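Local coordinates for ubiquinone biosynthesis protein UbiJ (Escherichia coli, PDB 6H6O) that binds hydrophobic ubiquinone biosynthetic intermediates through its SCP2 domain, is essential for the stability of the Ubi complex and is required for ubiquinone biosynthesis under aerobic conditions, at residues 59-62 against 67-70; 96-101 against 105-110; 28-33 against 117-122. All coordinates share one frame; numbering follows the deposited sequence.

Interaction 1 (59-62 against 67-70); sequences LILV and QVDV. With CA (calcium ion), chain I.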
ATOM      1  N   LEU A  59       4.802   2.632  10.365  1.00 22.63           N
ATOM      2  CA  LEU A  59       3.509   1.965  10.484  1.00 21.48           C
ATOM      3  C   LEU A  59       3.586   1.205  11.819  1.00 23.85           C
ATOM      4  O   LEU A  59       4.562   0.511  12.075  1.00 25.04           O
ATOM      5  CB  LEU A  59       3.256   0.951   9.367  1.00 22.27           C
ATOM      6  CG  LEU A  59       2.877   1.473   7.974  1.00 29.05           C
ATOM      7  CD1 LEU A  59       2.723   0.303   7.028  1.00 30.18           C
ATOM      8  CD2 LEU A  59       1.539   2.268   7.994  1.00 32.43           C
ATOM      9  N   ILE A  60       2.592   1.355  12.659  1.00 16.92           N
ATOM     10  CA  ILE A  60       2.589   0.660  13.943  1.00 16.15           C
ATOM     11  C   ILE A  60       1.317  -0.189  14.016  1.00 19.69           C
ATOM     12  O   ILE A  60       0.220   0.320  13.824  1.00 20.08           O
ATOM     13  CB  ILE A  60       2.772   1.639  15.124  1.00 18.59           C
ATOM     14  CG1 ILE A  60       4.096   2.469  14.977  1.00 19.10           C
ATOM     15  CG2 ILE A  60       2.775   0.861  16.456  1.00 19.31           C
ATOM     16  CD1 ILE A  60       3.920   3.854  14.389  1.00 28.89           C
ATOM     17  N   LEU A  61       1.490  -1.491  14.226  1.00 15.13           N
ATOM     18  CA  LEU A  61       0.395  -2.463  14.307  1.00 14.23           C
ATOM     19  C   LEU A  61       0.217  -2.856  15.777  1.00 18.54           C
ATOM     20  O   LEU A  61       1.184  -3.309  16.413  1.00 17.36           O
ATOM     21  CB  LEU A  61       0.723  -3.706  13.467  1.00 14.41           C
ATOM     22  CG  LEU A  61       0.443  -3.656  11.938  1.00 19.21           C
ATOM     23  CD1 LEU A  61       1.111  -2.483  11.251  1.00 20.94           C
ATOM     24  CD2 LEU A  61       0.867  -4.961  11.280  1.00 18.03           C
ATOM     25  N   VAL A  62      -0.985  -2.652  16.327  1.00 13.29           N
ATOM     26  CA  VAL A  62      -1.270  -2.996  17.746  1.00 13.51           C
ATOM     27  C   VAL A  62      -2.313  -4.093  17.727  1.00 17.43           C
ATOM     28  O   VAL A  62      -3.448  -3.843  17.332  1.00 17.55           O
ATOM     29  CB  VAL A  62      -1.751  -1.768  18.571  1.00 17.77           C
ATOM     30  CG1 VAL A  62      -1.986  -2.161  20.027  1.00 19.15           C
ATOM     31  CG2 VAL A  62      -0.757  -0.605  18.460  1.00 17.84           C
ATOM     32  N   GLN A  67      -9.356  -7.128  16.854  1.00 19.58           N
ATOM     33  CA  GLN A  67      -8.786  -6.443  15.699  1.00 19.15           C
ATOM     34  C   GLN A  67      -7.355  -6.048  15.904  1.00 22.07           C
ATOM     35  O   GLN A  67      -6.846  -6.091  17.039  1.00 19.36           O
ATOM     36  CB  GLN A  67      -9.601  -5.169  15.380  1.00 20.98           C
ATOM     37  CG  GLN A  67      -9.493  -4.059  16.436  1.00 25.52           C
ATOM     38  CD  GLN A  67     -10.434  -2.923  16.135  1.00 48.96           C
ATOM     39  OE1 GLN A  67     -10.094  -2.010  15.385  1.00 49.51           O
ATOM     40  NE2 GLN A  67     -11.605  -2.930  16.757  1.00 37.01           N
ATOM     41  N   VAL A  68      -6.732  -5.587  14.806  1.00 17.30           N
ATOM     42  CA  VAL A  68      -5.407  -4.968  14.830  1.00 16.44           C
ATOM     43  C   VAL A  68      -5.662  -3.502  14.464  1.00 19.65           C
ATOM     44  O   VAL A  68      -6.470  -3.189  13.564  1.00 18.84           O
ATOM     45  CB  VAL A  68      -4.366  -5.649  13.888  1.00 19.97           C
ATOM     46  CG1 VAL A  68      -4.893  -5.768  12.453  1.00 19.92           C
ATOM     47  CG2 VAL A  68      -3.009  -4.924  13.917  1.00 19.59           C
ATOM     48  N   ASP A  69      -5.023  -2.619  15.195  1.00 15.73           N
ATOM     49  CA  ASP A  69      -5.116  -1.204  14.939  1.00 16.43           C
ATOM     50  C   ASP A  69      -3.822  -0.767  14.289  1.00 21.51           C
ATOM     51  O   ASP A  69      -2.750  -1.237  14.672  1.00 20.57           O
ATOM     52  CB  ASP A  69      -5.395  -0.435  16.233  1.00 18.61           C
ATOM     53  CG  ASP A  69      -6.849  -0.560  16.608  1.00 29.89           C
ATOM     54  OD1 ASP A  69      -7.683   0.139  15.985  1.00 30.75           O
ATOM     55  OD2 ASP A  69      -7.173  -1.427  17.439  1.00 31.96           O
ATOM     56  N   VAL A  70      -3.934   0.081  13.244  1.00 18.03           N
ATOM     57  CA  VAL A  70      -2.776   0.589  12.540  1.00 17.38           C
ATOM     58  C   VAL A  70      -2.687   2.096  12.825  1.00 21.98           C
ATOM     59  O   VAL A  70      -3.687   2.806  12.682  1.00 20.08           O
ATOM     60  CB  VAL A  70      -2.756   0.262  11.022  1.00 20.75           C
ATOM     61  CG1 VAL A  70      -1.472   0.765  10.374  1.00 20.20           C
ATOM     62  CG2 VAL A  70      -2.899  -1.245  10.789  1.00 20.47           C
TER
HETATM   63 CA    CA I 207      -7.986   1.854  14.215  0.50 17.83          CA
HETATM   64  O   HOH W   1      -5.676  -3.067  18.834  1.00 27.04           O
HETATM   65  O   HOH W   2      -5.884   3.041  14.474  1.00 30.61           O
HETATM   66  O   HOH W   3      -8.330   3.606  15.794  1.00 48.65           O
HETATM   67  O   HOH W   4     -10.103   1.415  14.611  1.00 43.04           O
HETATM   68  O   HOH W   5      -8.456   3.253  12.528  1.00 35.34           O
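V62 and D69 trade backbone hydrogen bonds both ways: V62 N to D69 O at 2.8 Å, and D69 N to V62 O at 2.9 Å. They form an antiparallel hydrogen-bonded pair of a beta hairpin, and L61 with V70 is the non-hydrogen-bonded pair next to it. CA-H...O contacts fill in the ladder, the shortest from V70 CA to I60 O at 3.3 Å.

On the face of L61 and V70 the side chains are aliphatic. V68 has CG1 set between its own backbone N and carbonyl carbon (chi1 53°), which brings CG2 close to V62 O and 4.0 Å from L61 CB. V70 divides its branches, CG2 near L61 CD1 and CG1 4.1 Å from L59 CD2.

The opposite face carries V62 and D69, and there the carboxylate does two jobs. OD1 binds a calcium ion at 2.5 Å, while OD2 accepts a hydrogen bond from a water, 2.6 Å away, that also donates to V62 O; that carbonyl is therefore met by both D69 N and the water. A different water, one of the calcium ligands, donates to V70 O, tying the ion to the strand a second time. E23 of helix 14-30 binds the same calcium through OE2, and its OE1 accepts from V70 N.

Strand 68-71 is an outermost strand of the sheet within this chain. Helix 14-30 runs beside it, with L26 on L61, I22 on L59 and N27 OD1 accepting from V68 N, while strand 47-52 continues the sheet beyond 58-63.

Interaction 2 (96-101 against 105-110); sequences QQLTAL and GELEVQ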
ATOM      1  N   GLN A  96      10.406 -19.927   6.664  1.00 37.70           N
ATOM      2  CA  GLN A  96      11.622 -20.268   5.912  1.00 38.01           C
ATOM      3  C   GLN A  96      12.136 -19.038   5.178  1.00 38.62           C
ATOM      4  O   GLN A  96      13.311 -18.676   5.309  1.00 38.04           O
ATOM      5  CB  GLN A  96      11.342 -21.326   4.847  1.00 40.65           C
ATOM      6  CG  GLN A  96      10.828 -22.653   5.331  1.00 63.68           C
ATOM      7  CD  GLN A  96      10.977 -23.594   4.177  1.00 87.43           C
ATOM      8  OE1 GLN A  96      10.107 -23.697   3.304  1.00 83.51           O
ATOM      9  NE2 GLN A  96      12.138 -24.218   4.087  1.00 81.24           N
ATOM     10  N   GLN A  97      11.245 -18.425   4.378  1.00 32.94           N
ATOM     11  CA  GLN A  97      11.503 -17.222   3.609  1.00 32.33           C
ATOM     12  C   GLN A  97      11.870 -16.094   4.551  1.00 33.35           C
ATOM     13  O   GLN A  97      12.782 -15.324   4.243  1.00 32.92           O
ATOM     14  CB  GLN A  97      10.275 -16.848   2.761  1.00 33.77           C
ATOM     15  CG  GLN A  97      10.190 -17.608   1.439  1.00 51.88           C
ATOM     16  CD  GLN A  97      11.191 -17.094   0.427  1.00 73.20           C
ATOM     17  OE1 GLN A  97      12.314 -17.600   0.316  1.00 69.64           O
ATOM     18  NE2 GLN A  97      10.816 -16.057  -0.313  1.00 64.30           N
ATOM     19  N   LEU A  98      11.201 -16.025   5.727  1.00 27.25           N
ATOM     20  CA  LEU A  98      11.504 -14.995   6.710  1.00 24.65           C
ATOM     21  C   LEU A  98      12.942 -15.158   7.224  1.00 28.72           C
ATOM     22  O   LEU A  98      13.669 -14.163   7.283  1.00 27.32           O
ATOM     23  CB  LEU A  98      10.460 -14.989   7.854  1.00 23.34           C
ATOM     24  CG  LEU A  98      10.691 -14.037   9.032  1.00 25.94           C
ATOM     25  CD1 LEU A  98      10.655 -12.574   8.589  1.00 24.24           C
ATOM     26  CD2 LEU A  98       9.680 -14.300  10.149  1.00 27.86           C
ATOM     27  N   THR A  99      13.367 -16.405   7.525  1.00 25.15           N
ATOM     28  CA  THR A  99      14.727 -16.691   7.998  1.00 25.69           C
ATOM     29  C   THR A  99      15.763 -16.306   6.927  1.00 28.22           C
ATOM     30  O   THR A  99      16.776 -15.689   7.262  1.00 26.37           O
ATOM     31  CB  THR A  99      14.873 -18.171   8.444  1.00 34.89           C
ATOM     32  OG1 THR A  99      13.735 -18.546   9.220  1.00 34.52           O
ATOM     33  CG2 THR A  99      16.126 -18.411   9.269  1.00 32.81           C
ATOM     34  N   ALA A 100      15.492 -16.652   5.649  1.00 25.78           N
ATOM     35  CA  ALA A 100      16.372 -16.318   4.524  1.00 27.27           C
ATOM     36  C   ALA A 100      16.477 -14.800   4.355  1.00 30.03           C
ATOM     37  O   ALA A 100      17.576 -14.299   4.127  1.00 28.64           O
ATOM     38  CB  ALA A 100      15.871 -16.966   3.244  1.00 28.52           C
ATOM     39  N   LEU A 101      15.345 -14.065   4.529  1.00 26.78           N
ATOM     40  CA  LEU A 101      15.328 -12.600   4.411  1.00 26.85           C
ATOM     41  C   LEU A 101      16.110 -11.928   5.524  1.00 26.68           C
ATOM     42  O   LEU A 101      16.802 -10.941   5.273  1.00 25.26           O
ATOM     43  CB  LEU A 101      13.899 -12.051   4.308  1.00 27.18           C
ATOM     44  CG  LEU A 101      13.166 -12.417   2.989  1.00 33.58           C
ATOM     45  CD1 LEU A 101      11.697 -12.237   3.089  1.00 33.99           C
ATOM     46  CD2 LEU A 101      13.743 -11.693   1.770  1.00 37.93           C
ATOM     47  N   GLY A 105      19.875  -9.954   5.046  1.00 22.47           N
ATOM     48  CA  GLY A 105      19.841  -8.545   5.433  1.00 23.35           C
ATOM     49  C   GLY A 105      18.788  -7.735   4.689  1.00 28.71           C
ATOM     50  O   GLY A 105      18.761  -6.503   4.789  1.00 28.04           O
ATOM     51  N   GLU A 106      17.905  -8.414   3.926  1.00 25.54           N
ATOM     52  CA  GLU A 106      16.792  -7.775   3.210  1.00 24.99           C
ATOM     53  C   GLU A 106      15.746  -7.279   4.217  1.00 28.23           C
ATOM     54  O   GLU A 106      15.051  -6.298   3.964  1.00 27.31           O
ATOM     55  CB  GLU A 106      16.147  -8.735   2.217  1.00 26.65           C
ATOM     56  CG  GLU A 106      16.963  -8.935   0.955  1.00 38.33           C
ATOM     57  CD  GLU A 106      16.351  -9.915  -0.018  1.00 67.22           C
ATOM     58  OE1 GLU A 106      16.862 -11.053  -0.133  1.00 64.13           O
ATOM     59  OE2 GLU A 106      15.332  -9.550  -0.645  1.00 65.82           O
ATOM     60  N   LEU A 107      15.652  -7.949   5.360  1.00 23.85           N
ATOM     61  CA  LEU A 107      14.765  -7.567   6.451  1.00 24.64           C
ATOM     62  C   LEU A 107      15.592  -7.495   7.733  1.00 27.46           C
ATOM     63  O   LEU A 107      16.239  -8.473   8.085  1.00 26.81           O
ATOM     64  CB  LEU A 107      13.617  -8.579   6.622  1.00 25.22           C
ATOM     65  CG  LEU A 107      12.629  -8.250   7.743  1.00 31.83           C
ATOM     66  CD1 LEU A 107      11.413  -7.531   7.221  1.00 33.03           C
ATOM     67  CD2 LEU A 107      12.199  -9.476   8.444  1.00 37.44           C
ATOM     68  N   GLU A 108      15.589  -6.343   8.401  1.00 22.99           N
ATOM     69  CA  GLU A 108      16.308  -6.155   9.661  1.00 22.42           C
ATOM     70  C   GLU A 108      15.289  -6.208  10.786  1.00 24.66           C
ATOM     71  O   GLU A 108      14.234  -5.578  10.692  1.00 22.73           O
ATOM     72  CB  GLU A 108      17.062  -4.811   9.672  1.00 24.72           C
ATOM     73  CG  GLU A 108      17.940  -4.611  10.893  1.00 38.67           C
ATOM     74  CD  GLU A 108      18.420  -3.194  11.148  1.00 62.14           C
ATOM     75  OE1 GLU A 108      18.740  -2.480  10.171  1.00 52.55           O
ATOM     76  OE2 GLU A 108      18.512  -2.815  12.338  1.00 52.40           O
ATOM     77  N   VAL A 109      15.591  -6.985  11.833  1.00 20.66           N
ATOM     78  CA  VAL A 109      14.699  -7.125  12.990  1.00 21.09           C
ATOM     79  C   VAL A 109      15.355  -6.594  14.267  1.00 27.29           C
ATOM     80  O   VAL A 109      16.496  -6.932  14.578  1.00 27.37           O
ATOM     81  CB  VAL A 109      14.171  -8.573  13.182  1.00 25.44           C
ATOM     82  CG1 VAL A 109      13.186  -8.651  14.349  1.00 25.08           C
ATOM     83  CG2 VAL A 109      13.519  -9.107  11.912  1.00 25.28           C
ATOM     84  N   GLN A 110      14.606  -5.779  15.014  1.00 23.10           N
ATOM     85  CA  GLN A 110      15.010  -5.252  16.316  1.00 22.63           C
ATOM     86  C   GLN A 110      13.938  -5.695  17.317  1.00 26.51           C
ATOM     87  O   GLN A 110      12.775  -5.853  16.948  1.00 26.23           O
ATOM     88  CB  GLN A 110      15.114  -3.723  16.267  1.00 24.03           C
ATOM     89  CG  GLN A 110      16.281  -3.226  15.414  1.00 31.81           C
ATOM     90  CD  GLN A 110      16.284  -1.734  15.174  1.00 50.32           C
ATOM     91  OE1 GLN A 110      15.435  -0.985  15.665  1.00 48.99           O
ATOM     92  NE2 GLN A 110      17.242  -1.267  14.392  1.00 41.15           N
TER
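L101 O receives the backbone as the chain leaves helix 95-104 and turns into strand 107-111. L107 N donates a hydrogen bond to it at 3.2 Å, and E106 N adds a weak one at 3.1 Å, bent to 121° at the hydrogen. S104 OG lies in hydrogen-bonding reach of both this oxygen and E106 OE1, and its single hydrogen must be divided between them. G105, the first residue past the helix, has a positive phi of 80° and closes a Schellman motif, the turn that ends the helix and redirects the chain into an outermost strand of the sheet within this chain.

The carboxylate of E106 has its firm partner at OE2, which forms a salt bridge with K91 NZ; at OE1 it depends on that shared serine hydroxyl. Its chain runs extended beyond CG, carrying the acid across the L101 side chain, where E106 OE2 lies 3.6 Å from L101 CD2. This methyl packs against the carboxylate.

Past the turn the contact is apolar. L107 places CG anti to its backbone nitrogen (chi1 -180°), which extends the side chain toward the helix, where L107 CD2 meets L98 CD1 at a tight 3.5 Å, with the two chains crossing at a slant; L101 CB and L107 CB stand 4.2 Å apart. L92 touches both L98 and L101, and A84 of strand 80-84 meets L107 from the sheet. Farther along the strand, Q110 NE2 donates to E108 OE2 at 2.9 Å, arriving above the carboxylate plane.

Interaction 3 (28-33 against 117-122); sequences TFLYRS and QNFVAL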
ATOM      1  N   THR A  28      -9.757  -7.531   7.600  1.00 16.98           N
ATOM      2  CA  THR A  28     -10.521  -8.460   6.758  1.00 17.39           C
ATOM      3  C   THR A  28      -9.721  -9.744   6.481  1.00 22.42           C
ATOM      4  O   THR A  28     -10.284 -10.843   6.488  1.00 24.26           O
ATOM      5  CB  THR A  28     -10.960  -7.769   5.452  1.00 21.98           C
ATOM      6  OG1 THR A  28     -11.641  -6.550   5.774  1.00 25.10           O
ATOM      7  CG2 THR A  28     -11.860  -8.668   4.587  1.00 27.79           C
ATOM      8  N   PHE A  29      -8.411  -9.610   6.277  1.00 18.92           N
ATOM      9  CA  PHE A  29      -7.548 -10.747   5.946  1.00 21.06           C
ATOM     10  C   PHE A  29      -7.222 -11.669   7.140  1.00 21.94           C
ATOM     11  O   PHE A  29      -7.270 -12.908   7.007  1.00 21.11           O
ATOM     12  CB  PHE A  29      -6.261 -10.241   5.265  1.00 23.71           C
ATOM     13  CG  PHE A  29      -5.297 -11.297   4.765  1.00 26.96           C
ATOM     14  CD1 PHE A  29      -5.680 -12.204   3.776  1.00 33.12           C
ATOM     15  CD2 PHE A  29      -3.999 -11.363   5.261  1.00 30.01           C
ATOM     16  CE1 PHE A  29      -4.776 -13.164   3.293  1.00 34.98           C
ATOM     17  CE2 PHE A  29      -3.106 -12.343   4.798  1.00 34.25           C
ATOM     18  CZ  PHE A  29      -3.500 -13.232   3.817  1.00 32.64           C
ATOM     19  N   LEU A  30      -6.953 -11.066   8.304  1.00 18.05           N
ATOM     20  CA  LEU A  30      -6.480 -11.767   9.495  1.00 17.55           C
ATOM     21  C   LEU A  30      -7.483 -11.996  10.605  1.00 21.92           C
ATOM     22  O   LEU A  30      -7.358 -12.998  11.302  1.00 21.77           O
ATOM     23  CB  LEU A  30      -5.254 -11.031  10.085  1.00 18.24           C
ATOM     24  CG  LEU A  30      -4.049 -10.790   9.156  1.00 23.11           C
ATOM     25  CD1 LEU A  30      -3.016  -9.931   9.846  1.00 22.80           C
ATOM     26  CD2 LEU A  30      -3.403 -12.129   8.662  1.00 25.64           C
ATOM     27  N   TYR A  31      -8.448 -11.089  10.801  1.00 18.29           N
ATOM     28  CA  TYR A  31      -9.379 -11.178  11.929  1.00 18.16           C
ATOM     29  C   TYR A  31     -10.798 -11.627  11.613  1.00 22.50           C
ATOM     30  O   TYR A  31     -11.576 -11.846  12.550  1.00 24.37           O
ATOM     31  CB  TYR A  31      -9.434  -9.820  12.648  1.00 18.54           C
ATOM     32  CG  TYR A  31      -8.303  -9.629  13.622  1.00 19.33           C
ATOM     33  CD1 TYR A  31      -7.051  -9.190  13.193  1.00 20.22           C
ATOM     34  CD2 TYR A  31      -8.472  -9.912  14.976  1.00 20.02           C
ATOM     35  CE1 TYR A  31      -5.996  -9.033  14.092  1.00 19.23           C
ATOM     36  CE2 TYR A  31      -7.443  -9.717  15.885  1.00 20.16           C
ATOM     37  CZ  TYR A  31      -6.211  -9.273  15.440  1.00 24.07           C
ATOM     38  OH  TYR A  31      -5.214  -9.079  16.345  1.00 21.46           O
ATOM     39  N   ARG A  32     -11.157 -11.738  10.330  1.00 18.30           N
ATOM     40  CA  ARG A  32     -12.524 -12.115   9.964  1.00 19.60           C
ATOM     41  C   ARG A  32     -12.823 -13.597  10.297  1.00 23.66           C
ATOM     42  O   ARG A  32     -13.931 -13.904  10.732  1.00 24.37           O
ATOM     43  CB  ARG A  32     -12.765 -11.835   8.470  1.00 21.27           C
ATOM     44  CG  ARG A  32     -14.177 -12.084   7.964  1.00 34.90           C
ATOM     45  CD  ARG A  32     -14.301 -11.627   6.521  1.00 46.83           C
ATOM     46  NE  ARG A  32     -15.629 -11.907   5.966  1.00 66.92           N
ATOM     47  CZ  ARG A  32     -16.655 -11.059   5.997  1.00 85.96           C
ATOM     48  NH1 ARG A  32     -17.825 -11.406   5.475  1.00 74.94           N
ATOM     49  NH2 ARG A  32     -16.522  -9.864   6.559  1.00 76.70           N
ATOM     50  N   SER A  33     -11.843 -14.491  10.099  1.00 19.00           N
ATOM     51  CA  SER A  33     -12.085 -15.914  10.320  1.00 18.21           C
ATOM     52  C   SER A  33     -11.875 -16.378  11.764  1.00 21.27           C
ATOM     53  O   SER A  33     -10.759 -16.287  12.282  1.00 20.21           O
ATOM     54  CB  SER A  33     -11.264 -16.762   9.367  1.00 20.21           C
ATOM     55  OG  SER A  33     -11.481 -18.132   9.676  1.00 21.74           O
ATOM     56  N   GLN A 117       7.879 -13.463  13.508  1.00 18.92           N
ATOM     57  CA  GLN A 117       7.701 -14.884  13.158  1.00 19.35           C
ATOM     58  C   GLN A 117       6.219 -15.283  13.294  1.00 21.41           C
ATOM     59  O   GLN A 117       5.674 -15.925  12.390  1.00 19.78           O
ATOM     60  CB  GLN A 117       8.569 -15.795  14.044  1.00 21.09           C
ATOM     61  CG  GLN A 117      10.061 -15.709  13.723  1.00 28.08           C
ATOM     62  CD  GLN A 117      10.920 -16.396  14.767  1.00 43.20           C
ATOM     63  OE1 GLN A 117      10.484 -16.701  15.880  1.00 34.37           O
ATOM     64  NE2 GLN A 117      12.182 -16.630  14.450  1.00 36.64           N
ATOM     65  N   ASN A 118       5.561 -14.847  14.392  1.00 17.04           N
ATOM     66  CA  ASN A 118       4.144 -15.148  14.649  1.00 16.79           C
ATOM     67  C   ASN A 118       3.242 -14.415  13.663  1.00 19.11           C
ATOM     68  O   ASN A 118       2.257 -14.983  13.212  1.00 17.89           O
ATOM     69  CB  ASN A 118       3.758 -14.849  16.102  1.00 17.07           C
ATOM     70  CG  ASN A 118       4.418 -15.817  17.064  1.00 27.39           C
ATOM     71  OD1 ASN A 118       4.770 -16.937  16.707  1.00 22.59           O
ATOM     72  ND2 ASN A 118       4.580 -15.427  18.310  1.00 23.39           N
ATOM     73  N   PHE A 119       3.613 -13.195  13.285  1.00 16.35           N
ATOM     74  CA  PHE A 119       2.857 -12.431  12.302  1.00 16.15           C
ATOM     75  C   PHE A 119       2.861 -13.148  10.916  1.00 20.10           C
ATOM     76  O   PHE A 119       1.798 -13.338  10.308  1.00 20.07           O
ATOM     77  CB  PHE A 119       3.386 -10.989  12.202  1.00 18.34           C
ATOM     78  CG  PHE A 119       2.622 -10.160  11.201  1.00 20.70           C
ATOM     79  CD1 PHE A 119       1.312  -9.756  11.459  1.00 23.66           C
ATOM     80  CD2 PHE A 119       3.178  -9.845   9.971  1.00 26.98           C
ATOM     81  CE1 PHE A 119       0.586  -9.004  10.524  1.00 25.50           C
ATOM     82  CE2 PHE A 119       2.445  -9.107   9.025  1.00 30.86           C
ATOM     83  CZ  PHE A 119       1.162  -8.669   9.325  1.00 27.55           C
ATOM     84  N   VAL A 120       4.054 -13.555  10.453  1.00 16.80           N
ATOM     85  CA  VAL A 120       4.264 -14.278   9.185  1.00 17.39           C
ATOM     86  C   VAL A 120       3.517 -15.649   9.227  1.00 21.94           C
ATOM     87  O   VAL A 120       2.823 -16.000   8.267  1.00 22.44           O
ATOM     88  CB  VAL A 120       5.787 -14.373   8.849  1.00 21.35           C
ATOM     89  CG1 VAL A 120       6.064 -15.306   7.658  1.00 22.82           C
ATOM     90  CG2 VAL A 120       6.381 -12.978   8.617  1.00 20.14           C
ATOM     91  N   ALA A 121       3.613 -16.370  10.366  1.00 19.74           N
ATOM     92  CA  ALA A 121       2.906 -17.642  10.584  1.00 20.21           C
ATOM     93  C   ALA A 121       1.385 -17.408  10.473  1.00 22.22           C
ATOM     94  O   ALA A 121       0.699 -18.200   9.826  1.00 21.60           O
ATOM     95  CB  ALA A 121       3.256 -18.213  11.945  1.00 21.03           C
ATOM     96  N   LEU A 122       0.863 -16.318  11.077  1.00 18.09           N
ATOM     97  CA  LEU A 122      -0.558 -15.953  11.001  1.00 17.37           C
ATOM     98  C   LEU A 122      -0.971 -15.659   9.559  1.00 21.83           C
ATOM     99  O   LEU A 122      -1.991 -16.203   9.117  1.00 19.88           O
ATOM    100  CB  LEU A 122      -0.905 -14.763  11.941  1.00 16.34           C
ATOM    101  CG  LEU A 122      -2.304 -14.128  11.803  1.00 19.10           C
ATOM    102  CD1 LEU A 122      -3.429 -15.139  12.047  1.00 19.37           C
ATOM    103  CD2 LEU A 122      -2.447 -12.907  12.715  1.00 18.46           C
TER
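L30 holds CG anti to its carbonyl carbon (chi1 -56°) with an extended second torsion, an arrangement that drives both methyls out toward helix 113-128. From there L122 and F119 answer with CG opposite the backbone nitrogen, at chi1 171° in L122, which brings the ends of both side chains round to the same leucine. L30 CD1 comes to 3.8 Å from F119 CE1, oblique to the ring, and the two side chains cross at about a right angle. The other methyl, L30 CD2, sits 3.9 Å from L122 CG, while L122 CD2 reaches L30 CD1 at 4.2 Å.

Here the last turn of helix 14-30 packs against the C-terminal helix of the SCP2 domain. The contact is wholly apolar, with L30 and L122 buried. L61 of strand 58-63 touches F119, and A39 and R40 of helix 37-41 touch L122, so sheet and short helix both join this packing.

L30 O and S33 O both accept from R40 NH1, and Y31 OH bonds to S64 O. F29 meets F14 of the second subunit, the ring planes inclined at about 55°.

Interactions 1 and 2 lie on opposite sides of the chain's centre, their own centres 21 Å apart, and involve the two outermost strands of one sheet. Interaction 3 touches both. Toward interaction 1, L61 CD2 packs 4.1 Å from F119 CE1, and the Y31 ring lies against the backbone nitrogens of Q67 and V68; toward interaction 2, L98 CD2 comes within 3.6 Å of Q117 CA. Helix 113-128 thus bridges the apolar clusters at L61 and L98. The calcium ion held by D69 and E23 belongs to interaction 1. The E106 side chain lies about 8 Å from a bound 2-hydroxybutanedioic acid; that of F119 is about 13 Å from a bound 2-hydroxybutanedioic acid.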